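PDB 5Z06: Exo beta-1,2-glucooligosaccharide sophorohydrolase (non-reducing end) from Parabacteroides distasonis ATCC 8503, which hydrolyses linear beta-1,2-glucan and beta-1,2-glucooligosaccharides of four or more units, releasing sophorose from the non-reducing end as an exo-acting enzyme. Local coordinates for residues Trp446-Ser449 and Ala453-Ile456; Ser369-Gly374 and Ala381-Lys386; Tyr435-Phe438 and Leu444-His447; Gly390-Thr395 and Met467-Leu472; Gly462-Met467 and Ser488-Gln493. All coordinates share one frame; numbering follows the deposited sequence.

Interaction 1 of 5, residues Trp446-Ser449 and Ala453-Ile456; sequences WHWS and AWVI
W448 drives the CD1 corner of its indole into the face of W454, landing above the middle of the six-membered ring with CD1 3.4 Å from W454 CZ2. The planes are inclined at 55°, giving an edge-to-face pair between the five-membered ring of W448 and the benzo ring of W454. W448 CB lies over the same benzo ring in a CH-pi contact. With CG of W448 anti to the backbone N (chi1 176°), the indole continues past W454, and its NE1 reaches A453 CA at 3.6 Å. W434 meets both indoles and extends the aromatic group beyond the two segments.

The backbone beneath is a short antiparallel reversal, closed by one hydrogen-bonded pair. S449 N gives a nearly straight bond (167°) to A453 O at 2.8 Å, while the return from A453 N to S449 O is bent and weak. The hydroxyl of S449 turns to the connecting residues and beyond, bonding the amides of D451 and Q452 and the side chain of N388.

Upstream, strand 447-448 pairs with strand 390-391, and H447 uses its imidazole against I456. CD1 of I456 sits centrally over one face, 3.9 Å from the ring centroid, while CG2 of I456 approaches ND1 of H447 at 3.3 Å. The opposite face of the imidazole carries CD1 of the preceding W446.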
# COMPACT_ATOMS: atom_id res chain seq x y z
N TRP A 446 -8.76 -22.81 0.19
CA TRP A 446 -8.03 -21.61 0.55
C TRP A 446 -7.76 -21.59 2.05
O TRP A 446 -6.62 -21.30 2.47
CB TRP A 446 -8.82 -20.36 0.13
CG TRP A 446 -8.00 -19.14 -0.08
CD1 TRP A 446 -7.15 -18.58 0.80
CD2 TRP A 446 -7.99 -18.31 -1.24
NE1 TRP A 446 -6.57 -17.46 0.25
CE2 TRP A 446 -7.07 -17.26 -1.00
CE3 TRP A 446 -8.67 -18.34 -2.46
CZ2 TRP A 446 -6.79 -16.28 -1.93
CZ3 TRP A 446 -8.40 -17.34 -3.39
CH2 TRP A 446 -7.47 -16.33 -3.12
N HIS A 447 -8.77 -21.90 2.86
CA HIS A 447 -8.68 -21.66 4.30
C HIS A 447 -9.01 -22.87 5.11
O HIS A 447 -9.80 -23.71 4.68
CB HIS A 447 -9.64 -20.54 4.73
CG HIS A 447 -9.56 -19.28 3.92
ND1 HIS A 447 -10.36 -19.05 2.83
CD2 HIS A 447 -8.85 -18.14 4.11
CE1 HIS A 447 -10.13 -17.85 2.34
NE2 HIS A 447 -9.22 -17.27 3.11
N TRP A 448 -8.44 -22.94 6.31
CA TRP A 448 -8.93 -23.86 7.33
C TRP A 448 -8.85 -23.19 8.67
O TRP A 448 -7.78 -22.72 9.04
CB TRP A 448 -8.14 -25.18 7.37
CG TRP A 448 -8.62 -26.06 8.49
CD1 TRP A 448 -9.74 -26.82 8.48
CD2 TRP A 448 -8.02 -26.26 9.77
NE1 TRP A 448 -9.88 -27.48 9.67
CE2 TRP A 448 -8.84 -27.16 10.49
CE3 TRP A 448 -6.87 -25.75 10.40
CZ2 TRP A 448 -8.56 -27.59 11.78
CZ3 TRP A 448 -6.58 -26.16 11.70
CH2 TRP A 448 -7.42 -27.09 12.38
N SER A 449 -9.97 -23.17 9.39
CA SER A 449 -10.05 -22.53 10.70
C SER A 449 -9.94 -23.57 11.82
O SER A 449 -10.60 -24.58 11.74
CB SER A 449 -11.37 -21.78 10.84
OG SER A 449 -11.64 -21.49 12.20
N ALA A 453 -13.33 -24.85 11.12
CA ALA A 453 -13.06 -25.81 10.08
C ALA A 453 -13.14 -25.15 8.69
O ALA A 453 -12.50 -24.11 8.49
CB ALA A 453 -13.99 -27.02 10.21
N TRP A 454 -13.96 -25.69 7.79
CA TRP A 454 -14.01 -25.29 6.39
C TRP A 454 -15.14 -24.31 6.09
O TRP A 454 -15.62 -24.25 4.98
CB TRP A 454 -14.16 -26.53 5.50
CG TRP A 454 -13.16 -27.56 5.86
CD1 TRP A 454 -13.36 -28.67 6.64
CD2 TRP A 454 -11.80 -27.57 5.48
NE1 TRP A 454 -12.19 -29.38 6.76
CE2 TRP A 454 -11.22 -28.73 6.05
CE3 TRP A 454 -11.01 -26.71 4.71
CZ2 TRP A 454 -9.89 -29.03 5.87
CZ3 TRP A 454 -9.68 -27.03 4.53
CH2 TRP A 454 -9.13 -28.18 5.10
N VAL A 455 -15.50 -23.48 7.08
CA VAL A 455 -16.60 -22.55 6.93
C VAL A 455 -16.43 -21.63 5.71
O VAL A 455 -17.41 -21.38 5.01
CB VAL A 455 -16.88 -21.75 8.23
CG1 VAL A 455 -15.73 -20.80 8.57
CG2 VAL A 455 -18.20 -21.00 8.13
N ILE A 456 -15.21 -21.14 5.43
CA ILE A 456 -15.06 -20.17 4.32
C ILE A 456 -15.23 -20.88 3.00
O ILE A 456 -15.88 -20.34 2.10
CB ILE A 456 -13.76 -19.37 4.34
CG1 ILE A 456 -13.74 -18.52 5.62
CG2 ILE A 456 -13.64 -18.50 3.07
CD1 ILE A 456 -12.49 -17.68 5.82

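Interaction 2 of 5, residues Ser369-Gly374 and Ala381-Lys386; sequences SHFIDG and AFFGPK
F371 is the middle member of an aromatic cluster with H370, F382 and F383, in which strand 371-373 receives the rings of a type I beta turn running from A381 to G384. Its CB points at the turn, and the chi1 of -58°, which sets CG opposite the carbonyl carbon, aims the ring between the two turn phenylalanines. CG already meets F382 CB, and the next atom outward, CD2, comes within 3.4 Å of that same methylene, which forms a CH-pi contact over the ring. On the far branch CE1 just reaches F382 CD2, part of an edge-to-face pair in which F382 offers its edge to the F371 face at 69°. At the end of the ring the roles reverse. CE2 stands over the centre of the F383 ring, 3.6 Å from F383 CE1, and CZ rests 3.7 Å from F383 CZ, so that here F371 supplies the edge and F383 the face, with planes 74° apart.

The other face of F371 is covered by its neighbour H370, whose CD2 lies toward the rim. Strand 371-373 pairs with strand 320-322, and G384, which closes the turn, takes backbone angles at which any CB would run into the preceding carbonyl oxygen. A glycerol, probably from the crystallisation liquor, lies about 3 Å from the F383 side chain. H370 completes the group on the F371 face away from F382, its ring steeply inclined to that of F383, with CE1 of H370 3.4 Å from F383 CE2.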
# COMPACT_ATOMS: atom_id res chain seq x y z
N SER A 369 -1.44 -18.69 8.80
CA SER A 369 -2.51 -17.75 8.51
C SER A 369 -1.99 -16.61 7.63
O SER A 369 -0.79 -16.40 7.48
CB SER A 369 -3.03 -17.15 9.81
OG SER A 369 -1.99 -16.51 10.51
N HIS A 370 -2.94 -15.86 7.09
CA HIS A 370 -2.67 -14.71 6.28
C HIS A 370 -1.95 -13.67 7.11
O HIS A 370 -0.96 -13.10 6.67
CB HIS A 370 -3.99 -14.13 5.81
CG HIS A 370 -3.86 -13.09 4.74
ND1 HIS A 370 -4.88 -12.85 3.85
CD2 HIS A 370 -2.85 -12.24 4.41
CE1 HIS A 370 -4.51 -11.88 3.03
NE2 HIS A 370 -3.28 -11.51 3.33
N PHE A 371 -2.49 -13.41 8.30
CA PHE A 371 -1.98 -12.39 9.16
C PHE A 371 -1.53 -12.98 10.47
O PHE A 371 -2.20 -13.85 11.03
CB PHE A 371 -3.04 -11.36 9.37
CG PHE A 371 -3.50 -10.74 8.11
CD1 PHE A 371 -2.69 -9.82 7.45
CD2 PHE A 371 -4.73 -11.08 7.56
CE1 PHE A 371 -3.11 -9.24 6.26
CE2 PHE A 371 -5.16 -10.49 6.39
CZ PHE A 371 -4.35 -9.56 5.73
N ILE A 372 -0.37 -12.51 10.91
CA ILE A 372 0.18 -12.89 12.19
C ILE A 372 0.64 -11.62 12.90
O ILE A 372 1.10 -10.66 12.27
CB ILE A 372 1.37 -13.84 12.02
CG1 ILE A 372 1.04 -14.94 10.98
CG2 ILE A 372 1.74 -14.44 13.37
CD1 ILE A 372 2.20 -15.86 10.63
N ASP A 373 0.49 -11.63 14.21
CA ASP A 373 1.01 -10.55 15.02
C ASP A 373 2.49 -10.88 15.19
O ASP A 373 2.85 -11.88 15.79
CB ASP A 373 0.26 -10.45 16.36
CG ASP A 373 0.71 -9.29 17.21
OD1 ASP A 373 1.92 -8.98 17.26
OD2 ASP A 373 -0.15 -8.68 17.88
N GLY A 374 3.33 -10.02 14.62
CA GLY A 374 4.77 -10.21 14.61
C GLY A 374 5.41 -10.24 15.98
O GLY A 374 6.47 -10.80 16.14
N ALA A 381 -7.11 -12.31 12.97
CA ALA A 381 -8.26 -12.54 12.12
C ALA A 381 -8.68 -11.21 11.49
O ALA A 381 -9.80 -10.72 11.65
CB ALA A 381 -9.38 -13.17 12.94
N PHE A 382 -7.75 -10.65 10.73
CA PHE A 382 -7.89 -9.31 10.18
C PHE A 382 -9.06 -9.19 9.21
O PHE A 382 -9.72 -8.17 9.20
CB PHE A 382 -6.60 -8.91 9.48
CG PHE A 382 -6.59 -7.49 9.01
CD1 PHE A 382 -6.71 -6.44 9.92
CD2 PHE A 382 -6.45 -7.19 7.66
CE1 PHE A 382 -6.69 -5.13 9.50
CE2 PHE A 382 -6.43 -5.88 7.23
CZ PHE A 382 -6.55 -4.85 8.15
N PHE A 383 -9.29 -10.22 8.41
CA PHE A 383 -10.40 -10.24 7.45
C PHE A 383 -11.74 -10.71 8.01
O PHE A 383 -12.74 -10.79 7.27
CB PHE A 383 -10.04 -11.12 6.23
CG PHE A 383 -9.04 -10.51 5.30
CD1 PHE A 383 -8.60 -9.18 5.42
CD2 PHE A 383 -8.59 -11.25 4.23
CE1 PHE A 383 -7.71 -8.66 4.53
CE2 PHE A 383 -7.70 -10.73 3.33
CZ PHE A 383 -7.26 -9.43 3.49
N GLY A 384 -11.78 -11.00 9.30
CA GLY A 384 -12.99 -11.37 9.97
C GLY A 384 -12.76 -12.63 10.77
O GLY A 384 -11.77 -13.33 10.54
N PRO A 385 -13.70 -12.93 11.69
CA PRO A 385 -13.53 -14.05 12.63
C PRO A 385 -13.51 -15.44 11.97
O PRO A 385 -13.02 -16.37 12.57
CB PRO A 385 -14.74 -13.88 13.57
CG PRO A 385 -15.80 -13.25 12.69
CD PRO A 385 -15.03 -12.29 11.81
N LYS A 386 -13.99 -15.57 10.75
CA LYS A 386 -13.88 -16.84 10.03
C LYS A 386 -12.47 -17.12 9.54
O LYS A 386 -12.05 -18.28 9.45
CB LYS A 386 -14.85 -16.88 8.86
CG LYS A 386 -16.31 -16.74 9.29
CD LYS A 386 -17.26 -16.82 8.13
CE LYS A 386 -18.68 -16.81 8.65
NZ LYS A 386 -19.60 -16.70 7.51

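Interaction 3 of 5, residues Tyr435-Phe438 and Leu444-His447; sequences YKQF and LYWH
Y435 meets the 444-447 segment first through its carbonyl: Y435 O accepts the amide of Y445 at an N-to-O distance of 2.6 Å, at an N-H...O angle of 158°. Its ring leaves in another direction, putting the CE2 edge 3.9 Å from H447 C and sending the hydroxyl to the carbonyl of F364. CB of Y435 also brushes CD2 of L444, a methyl that continues to the next residue. There K436 CG lies 4.2 Å from L444 CD2, while the rest of the lysine chain bends away so that NZ reaches K439 O.

The carbonyl of K436 has two roles. It accepts weakly from F438 N, closing a classic gamma turn about Q437, whose phi is positive, and it lies at the rim of the Y445 ring, 3.4 Å from Y445 CE1. Q437 then comes over the face of that ring. Its CB is 3.7 Å from Y445 CD1, and because CG stands opposite the backbone N (chi1 174°) with the chain extended, the flat end of the side chain lies above the ring, the two planes 65° apart. F438 follows with a lighter touch, meeting the Y445 hydroxyl edge-on, its CE2 3.9 Å from Y445 OH.

Two loop pieces between helix 414-428 and strand 447-448 are thus joined round one tyrosine. Carbonyl oxygens of Y435 and K436 lie at the ring's C-H rim, where they probably find a favourable partial charge. The Y445 amide is held by Y435 O and its hydroxyl by K459 NZ, so the tyrosine is gripped at backbone and tip.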
# COMPACT_ATOMS: atom_id res chain seq x y z
N TYR A 435 -5.45 -29.50 3.26
CA TYR A 435 -6.28 -28.46 2.65
C TYR A 435 -7.13 -28.92 1.45
O TYR A 435 -7.84 -28.12 0.84
CB TYR A 435 -5.43 -27.22 2.34
CG TYR A 435 -5.12 -26.51 3.60
CD1 TYR A 435 -4.11 -26.95 4.44
CD2 TYR A 435 -5.89 -25.42 4.01
CE1 TYR A 435 -3.86 -26.30 5.65
CE2 TYR A 435 -5.64 -24.77 5.21
CZ TYR A 435 -4.63 -25.22 6.02
OH TYR A 435 -4.40 -24.58 7.20
N LYS A 436 -7.05 -30.21 1.12
CA LYS A 436 -8.02 -30.85 0.25
C LYS A 436 -9.41 -30.93 0.88
O LYS A 436 -10.40 -31.00 0.15
CB LYS A 436 -7.56 -32.25 -0.13
CG LYS A 436 -6.39 -32.26 -1.11
CD LYS A 436 -5.86 -33.65 -1.36
CE LYS A 436 -6.90 -34.51 -2.05
NZ LYS A 436 -6.37 -35.87 -2.30
N GLN A 437 -9.48 -30.97 2.21
CA GLN A 437 -10.73 -31.04 2.97
C GLN A 437 -11.31 -32.44 2.92
O GLN A 437 -11.65 -32.98 3.96
CB GLN A 437 -11.80 -30.01 2.53
CG GLN A 437 -13.15 -30.19 3.24
CD GLN A 437 -14.12 -29.03 3.07
OE1 GLN A 437 -13.87 -28.05 2.34
NE2 GLN A 437 -15.24 -29.13 3.75
N PHE A 438 -11.44 -33.00 1.73
CA PHE A 438 -11.83 -34.41 1.54
C PHE A 438 -10.69 -35.13 0.88
O PHE A 438 -9.97 -34.55 0.07
CB PHE A 438 -13.09 -34.52 0.67
CG PHE A 438 -14.16 -33.55 1.04
CD1 PHE A 438 -14.99 -33.80 2.14
CD2 PHE A 438 -14.33 -32.37 0.34
CE1 PHE A 438 -15.97 -32.91 2.51
CE2 PHE A 438 -15.33 -31.47 0.71
CZ PHE A 438 -16.15 -31.74 1.80
N LEU A 444 -7.90 -28.02 -3.83
CA LEU A 444 -7.43 -27.47 -2.59
C LEU A 444 -8.42 -26.43 -2.13
O LEU A 444 -9.10 -25.81 -2.96
CB LEU A 444 -6.04 -26.80 -2.75
CG LEU A 444 -4.86 -27.75 -2.88
CD1 LEU A 444 -3.61 -26.98 -3.30
CD2 LEU A 444 -4.64 -28.48 -1.56
N TYR A 445 -8.48 -26.23 -0.81
CA TYR A 445 -9.19 -25.12 -0.22
C TYR A 445 -8.25 -24.04 0.26
O TYR A 445 -7.11 -24.30 0.66
CB TYR A 445 -10.11 -25.59 0.88
CG TYR A 445 -11.31 -26.32 0.29
CD1 TYR A 445 -11.17 -27.62 -0.19
CD2 TYR A 445 -12.54 -25.69 0.14
CE1 TYR A 445 -12.24 -28.28 -0.76
CE2 TYR A 445 -13.61 -26.35 -0.43
CZ TYR A 445 -13.45 -27.65 -0.86
OH TYR A 445 -14.48 -28.33 -1.44
N TRP A 446 -8.76 -22.81 0.19
CA TRP A 446 -8.03 -21.61 0.55
C TRP A 446 -7.76 -21.59 2.05
O TRP A 446 -6.62 -21.30 2.47
CB TRP A 446 -8.82 -20.36 0.13
CG TRP A 446 -8.00 -19.14 -0.08
CD1 TRP A 446 -7.15 -18.58 0.80
CD2 TRP A 446 -7.99 -18.31 -1.24
NE1 TRP A 446 -6.57 -17.46 0.25
CE2 TRP A 446 -7.07 -17.26 -1.00
CE3 TRP A 446 -8.67 -18.34 -2.46
CZ2 TRP A 446 -6.79 -16.28 -1.93
CZ3 TRP A 446 -8.40 -17.34 -3.39
CH2 TRP A 446 -7.47 -16.33 -3.12
N HIS A 447 -8.77 -21.90 2.86
CA HIS A 447 -8.68 -21.66 4.30
C HIS A 447 -9.01 -22.87 5.11
O HIS A 447 -9.80 -23.71 4.68
CB HIS A 447 -9.64 -20.54 4.73
CG HIS A 447 -9.56 -19.28 3.92
ND1 HIS A 447 -10.36 -19.05 2.83
CD2 HIS A 447 -8.85 -18.14 4.11
CE1 HIS A 447 -10.13 -17.85 2.34
NE2 HIS A 447 -9.22 -17.27 3.11

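Interaction 4 of 5, residues Gly390-Thr395 and Met467-Leu472; sequences GDLVET and MITYML
T469 puts its two branches to different uses where helix 467-475 meets the first turn of helix 392-408. The methyl CG2 enters the tighter half, 3.5 Å from the carbonyl oxygen L392 O and 3.7 Å from L392 CD2. The hydroxyl branch lies crosswise to V393, with OG1 3.6 Å from V393 CA and 3.7 Å from V393 CG2. Such small side-chain bulk lets the helices come close, V393 CA and T469 CA being 5.4 Å apart. This division follows from chi1 of T469 (-42°), which places CG2 opposite the backbone N and OG1 opposite the carbonyl carbon.

Away from this focus the packing thins. L472 points toward helix 392-408 but stays clear of 390-395 and packs further along, on L403. On another side V393 has a bound glycerol about 4 Å away and E394 bonds that kind of molecule through OE2, although the joint itself is buried.

The 392-408 helix starts from an N-cap: D391 OD1 accepts E394 N at 3.0 Å, nearly straight (172°) but from above the carboxylate plane, and a weaker bond from V393 N. Replacing T469 by an alanine would probably open a gap beside L392 and V393 and cost the S396 hydroxyl its bond across to helix 467-475, since T469 OG1 bonds S396 OG. That bond to S396, one turn beyond L392 in helix 392-408, links the two helices by a polar tie as well as by packing.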
# COMPACT_ATOMS: atom_id res chain seq x y z
N GLY A 390 -5.52 -21.26 8.94
CA GLY A 390 -4.68 -21.33 7.76
C GLY A 390 -5.24 -20.61 6.53
O GLY A 390 -6.45 -20.62 6.27
N ASP A 391 -4.34 -19.93 5.83
CA ASP A 391 -4.59 -19.43 4.48
C ASP A 391 -3.55 -20.07 3.59
O ASP A 391 -2.35 -19.71 3.61
CB ASP A 391 -4.46 -17.92 4.45
CG ASP A 391 -4.81 -17.35 3.10
OD1 ASP A 391 -4.41 -17.94 2.07
OD2 ASP A 391 -5.48 -16.29 3.09
N LEU A 392 -4.00 -21.04 2.82
CA LEU A 392 -3.08 -21.87 2.07
C LEU A 392 -2.41 -21.08 0.96
O LEU A 392 -1.30 -21.41 0.56
CB LEU A 392 -3.81 -23.09 1.51
CG LEU A 392 -2.88 -24.21 1.01
CD1 LEU A 392 -2.22 -24.88 2.20
CD2 LEU A 392 -3.62 -25.21 0.16
N VAL A 393 -3.09 -20.07 0.44
CA VAL A 393 -2.55 -19.33 -0.68
C VAL A 393 -1.41 -18.46 -0.16
O VAL A 393 -0.35 -18.40 -0.77
CB VAL A 393 -3.61 -18.48 -1.39
CG1 VAL A 393 -2.97 -17.61 -2.45
CG2 VAL A 393 -4.69 -19.37 -2.00
N GLU A 394 -1.66 -17.82 0.98
CA GLU A 394 -0.68 -16.97 1.65
C GLU A 394 0.50 -17.82 2.09
O GLU A 394 1.66 -17.44 1.91
CB GLU A 394 -1.32 -16.25 2.85
CG GLU A 394 -2.47 -15.31 2.48
CD GLU A 394 -2.03 -14.12 1.65
OE1 GLU A 394 -0.84 -13.76 1.72
OE2 GLU A 394 -2.86 -13.56 0.91
N THR A 395 0.18 -19.00 2.63
CA THR A 395 1.19 -20.00 2.96
C THR A 395 2.03 -20.34 1.76
O THR A 395 3.24 -20.34 1.85
CB THR A 395 0.55 -21.29 3.54
OG1 THR A 395 -0.06 -20.97 4.77
CG2 THR A 395 1.59 -22.38 3.80
N MET A 467 -1.78 -20.41 -8.64
CA MET A 467 -1.08 -21.55 -9.26
C MET A 467 0.01 -22.14 -8.35
O MET A 467 0.17 -23.37 -8.28
CB MET A 467 -0.43 -21.19 -10.60
CG MET A 467 0.39 -22.34 -11.19
SD MET A 467 1.09 -22.02 -12.81
CE MET A 467 -0.37 -21.93 -13.83
N ILE A 468 0.74 -21.27 -7.66
CA ILE A 468 1.87 -21.68 -6.84
C ILE A 468 1.40 -22.45 -5.62
O ILE A 468 2.16 -23.23 -5.06
CB ILE A 468 2.74 -20.47 -6.39
CG1 ILE A 468 4.11 -20.91 -5.89
CG2 ILE A 468 2.05 -19.62 -5.32
CD1 ILE A 468 5.06 -21.30 -6.98
N THR A 469 0.16 -22.20 -5.19
CA THR A 469 -0.48 -22.97 -4.13
C THR A 469 -0.60 -24.45 -4.53
O THR A 469 -0.29 -25.36 -3.75
CB THR A 469 -1.86 -22.40 -3.78
OG1 THR A 469 -1.79 -20.96 -3.75
CG2 THR A 469 -2.32 -22.93 -2.45
N TYR A 470 -1.02 -24.68 -5.76
CA TYR A 470 -1.05 -26.05 -6.29
C TYR A 470 0.34 -26.57 -6.54
O TYR A 470 0.64 -27.70 -6.24
CB TYR A 470 -1.89 -26.15 -7.55
CG TYR A 470 -3.35 -26.22 -7.24
CD1 TYR A 470 -4.11 -25.07 -7.12
CD2 TYR A 470 -3.97 -27.45 -7.04
CE1 TYR A 470 -5.45 -25.14 -6.85
CE2 TYR A 470 -5.31 -27.53 -6.75
CZ TYR A 470 -6.05 -26.38 -6.65
OH TYR A 470 -7.38 -26.48 -6.36
N MET A 471 1.20 -25.72 -7.08
CA MET A 471 2.56 -26.12 -7.35
C MET A 471 3.19 -26.61 -6.07
O MET A 471 3.67 -27.74 -6.03
CB MET A 471 3.38 -24.98 -7.91
CG MET A 471 2.96 -24.57 -9.30
SD MET A 471 3.59 -25.72 -10.54
CE MET A 471 2.18 -25.63 -11.61
N LEU A 472 3.14 -25.79 -5.04
CA LEU A 472 3.83 -26.12 -3.80
C LEU A 472 3.19 -27.29 -3.11
O LEU A 472 3.90 -28.14 -2.57
CB LEU A 472 3.98 -24.93 -2.88
CG LEU A 472 5.00 -23.92 -3.41
CD1 LEU A 472 4.91 -22.60 -2.65
CD2 LEU A 472 6.42 -24.44 -3.30

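Interaction 5 of 5, residues Gly462-Met467 and Ser488-Gln493; sequences GWNETM and SGWASQ
The loop that leads into helix 467-475 wraps the indole of W490, the last residue of helix 485-490, on two faces and an edge. G462 CA lies over one face, 3.4 Å from the six-membered ring centroid, and M467 CB covers the opposite face at 3.8 Å from that centroid. A side chain on G462 would collide with W490 CZ3, so the close approach depends on glycine. G462 N donates to W490 O at 2.8 Å along a lone pair in the carbonyl plane. At the rim, W463 CE3 rests 3.6 Å from W490 CZ2; M467 CE reaches that same carbon from the M467 face.

T466 OG1 lies at the edge of W490, in its plane, and bonds N464 OD1 at 2.9 Å in the carbonyl plane; T466 N reaches the same oxygen from above that plane. With a leucine in place of W490, G462 and M467 would probably lose the flat surface between them and leave a gap beside W463. A glycerol, probably from the crystallisation liquor, bonds N464 ND2 and E465, which may mark a pocket. The bond from T466 N to N464 OD1 closes an Asx turn just ahead of the helix, and M467 against W490 is a Met-aromatic contact.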
# COMPACT_ATOMS: atom_id res chain seq x y z
N GLY A 462 -8.06 -21.88 -10.66
CA GLY A 462 -7.43 -20.99 -11.64
C GLY A 462 -8.32 -20.82 -12.86
O GLY A 462 -9.29 -21.54 -13.00
N TRP A 463 -8.03 -19.90 -13.77
CA TRP A 463 -6.94 -18.93 -13.67
C TRP A 463 -7.22 -17.89 -12.60
O TRP A 463 -8.23 -17.19 -12.63
CB TRP A 463 -6.75 -18.21 -14.98
CG TRP A 463 -5.75 -17.10 -14.92
CD1 TRP A 463 -6.01 -15.74 -14.97
CD2 TRP A 463 -4.35 -17.23 -14.75
NE1 TRP A 463 -4.84 -15.04 -14.88
CE2 TRP A 463 -3.80 -15.92 -14.75
CE3 TRP A 463 -3.49 -18.32 -14.64
CZ2 TRP A 463 -2.43 -15.68 -14.63
CZ3 TRP A 463 -2.12 -18.08 -14.53
CH2 TRP A 463 -1.61 -16.78 -14.53
N ASN A 464 -6.31 -17.84 -11.64
CA ASN A 464 -6.20 -16.74 -10.73
C ASN A 464 -4.76 -16.73 -10.19
O ASN A 464 -3.85 -17.24 -10.85
CB ASN A 464 -7.31 -16.77 -9.65
CG ASN A 464 -7.19 -17.93 -8.68
OD1 ASN A 464 -6.34 -18.81 -8.80
ND2 ASN A 464 -8.06 -17.93 -7.70
N GLU A 465 -4.55 -16.19 -9.00
CA GLU A 465 -3.19 -16.01 -8.46
C GLU A 465 -2.60 -17.23 -7.80
O GLU A 465 -1.43 -17.18 -7.37
CB GLU A 465 -3.19 -14.88 -7.41
CG GLU A 465 -3.93 -15.16 -6.10
CD GLU A 465 -5.32 -14.58 -6.07
OE1 GLU A 465 -6.00 -14.77 -7.04
OE2 GLU A 465 -5.75 -13.96 -5.08
N THR A 466 -3.38 -18.31 -7.70
CA THR A 466 -3.09 -19.40 -6.81
C THR A 466 -2.38 -20.57 -7.46
O THR A 466 -2.34 -21.64 -6.86
CB THR A 466 -4.38 -19.91 -6.12
OG1 THR A 466 -5.14 -20.72 -7.02
CG2 THR A 466 -5.23 -18.74 -5.62
N MET A 467 -1.78 -20.41 -8.64
CA MET A 467 -1.08 -21.55 -9.26
C MET A 467 0.01 -22.14 -8.35
O MET A 467 0.17 -23.37 -8.28
CB MET A 467 -0.43 -21.19 -10.60
CG MET A 467 0.39 -22.34 -11.19
SD MET A 467 1.09 -22.02 -12.81
CE MET A 467 -0.37 -21.93 -13.83
N SER A 488 -7.45 -31.24 -11.91
CA SER A 488 -8.76 -31.50 -11.32
C SER A 488 -9.21 -30.31 -10.48
O SER A 488 -10.41 -30.06 -10.34
CB SER A 488 -8.69 -32.77 -10.47
OG SER A 488 -8.06 -32.52 -9.21
N GLY A 489 -8.24 -29.55 -9.95
CA GLY A 489 -8.51 -28.41 -9.08
C GLY A 489 -8.23 -27.09 -9.73
O GLY A 489 -9.14 -26.43 -10.23
N TRP A 490 -6.95 -26.71 -9.73
CA TRP A 490 -6.50 -25.50 -10.38
C TRP A 490 -7.15 -25.31 -11.77
O TRP A 490 -7.82 -24.31 -12.00
CB TRP A 490 -4.98 -25.52 -10.49
CG TRP A 490 -4.46 -24.60 -11.44
CD1 TRP A 490 -4.00 -24.90 -12.67
CD2 TRP A 490 -4.36 -23.19 -11.30
NE1 TRP A 490 -3.57 -23.76 -13.30
CE2 TRP A 490 -3.79 -22.69 -12.48
CE3 TRP A 490 -4.65 -22.30 -10.25
CZ2 TRP A 490 -3.54 -21.32 -12.69
CZ3 TRP A 490 -4.38 -20.93 -10.45
CH2 TRP A 490 -3.84 -20.47 -11.66
N ALA A 491 -6.99 -26.28 -12.66
CA ALA A 491 -7.54 -26.19 -14.02
C ALA A 491 -8.81 -27.05 -14.20
O ALA A 491 -9.07 -27.57 -15.27
CB ALA A 491 -6.48 -26.56 -15.05
N SER A 492 -9.57 -27.19 -13.13
CA SER A 492 -10.79 -27.97 -13.12
C SER A 492 -11.66 -27.64 -14.32
O SER A 492 -11.91 -26.47 -14.61
CB SER A 492 -11.60 -27.68 -11.87
OG SER A 492 -12.82 -28.39 -11.87
N GLN A 493 -12.12 -28.70 -14.99
CA GLN A 493 -13.11 -28.56 -16.05
C GLN A 493 -14.55 -28.69 -15.56
O GLN A 493 -15.47 -28.58 -16.35
CB GLN A 493 -12.82 -29.58 -17.15
CG GLN A 493 -11.44 -29.41 -17.76
CD GLN A 493 -11.28 -28.05 -18.41
OE1 GLN A 493 -11.91 -27.76 -19.42
NE2 GLN A 493 -10.46 -27.19 -17.80

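Interactions 1, 3 and 4 meet where strands 390-391 and 447-448 pair: W446 O lies 2.7 Å from L392 N, and W448 N 3.1 Å from G390 O, both probable hydrogen bonds. Interaction 3, nested with interaction 1 in the loop that interaction 4 closes, shares W446 and H447 with interaction 1, their centres about 8 Å apart. Interactions 4 and 5 share M467, and Y470 CZ lies 3.2 Å from W490 N. Interaction 2 touches interaction 4 where H370 CE1 lies 3.2 Å from E394 OE2. Glycerol, probably from the crystallisation liquor, lies near F383, W446, V393 and N464; these side chains may border a pocket, possibly the substrate cleft of this glycoside hydrolase.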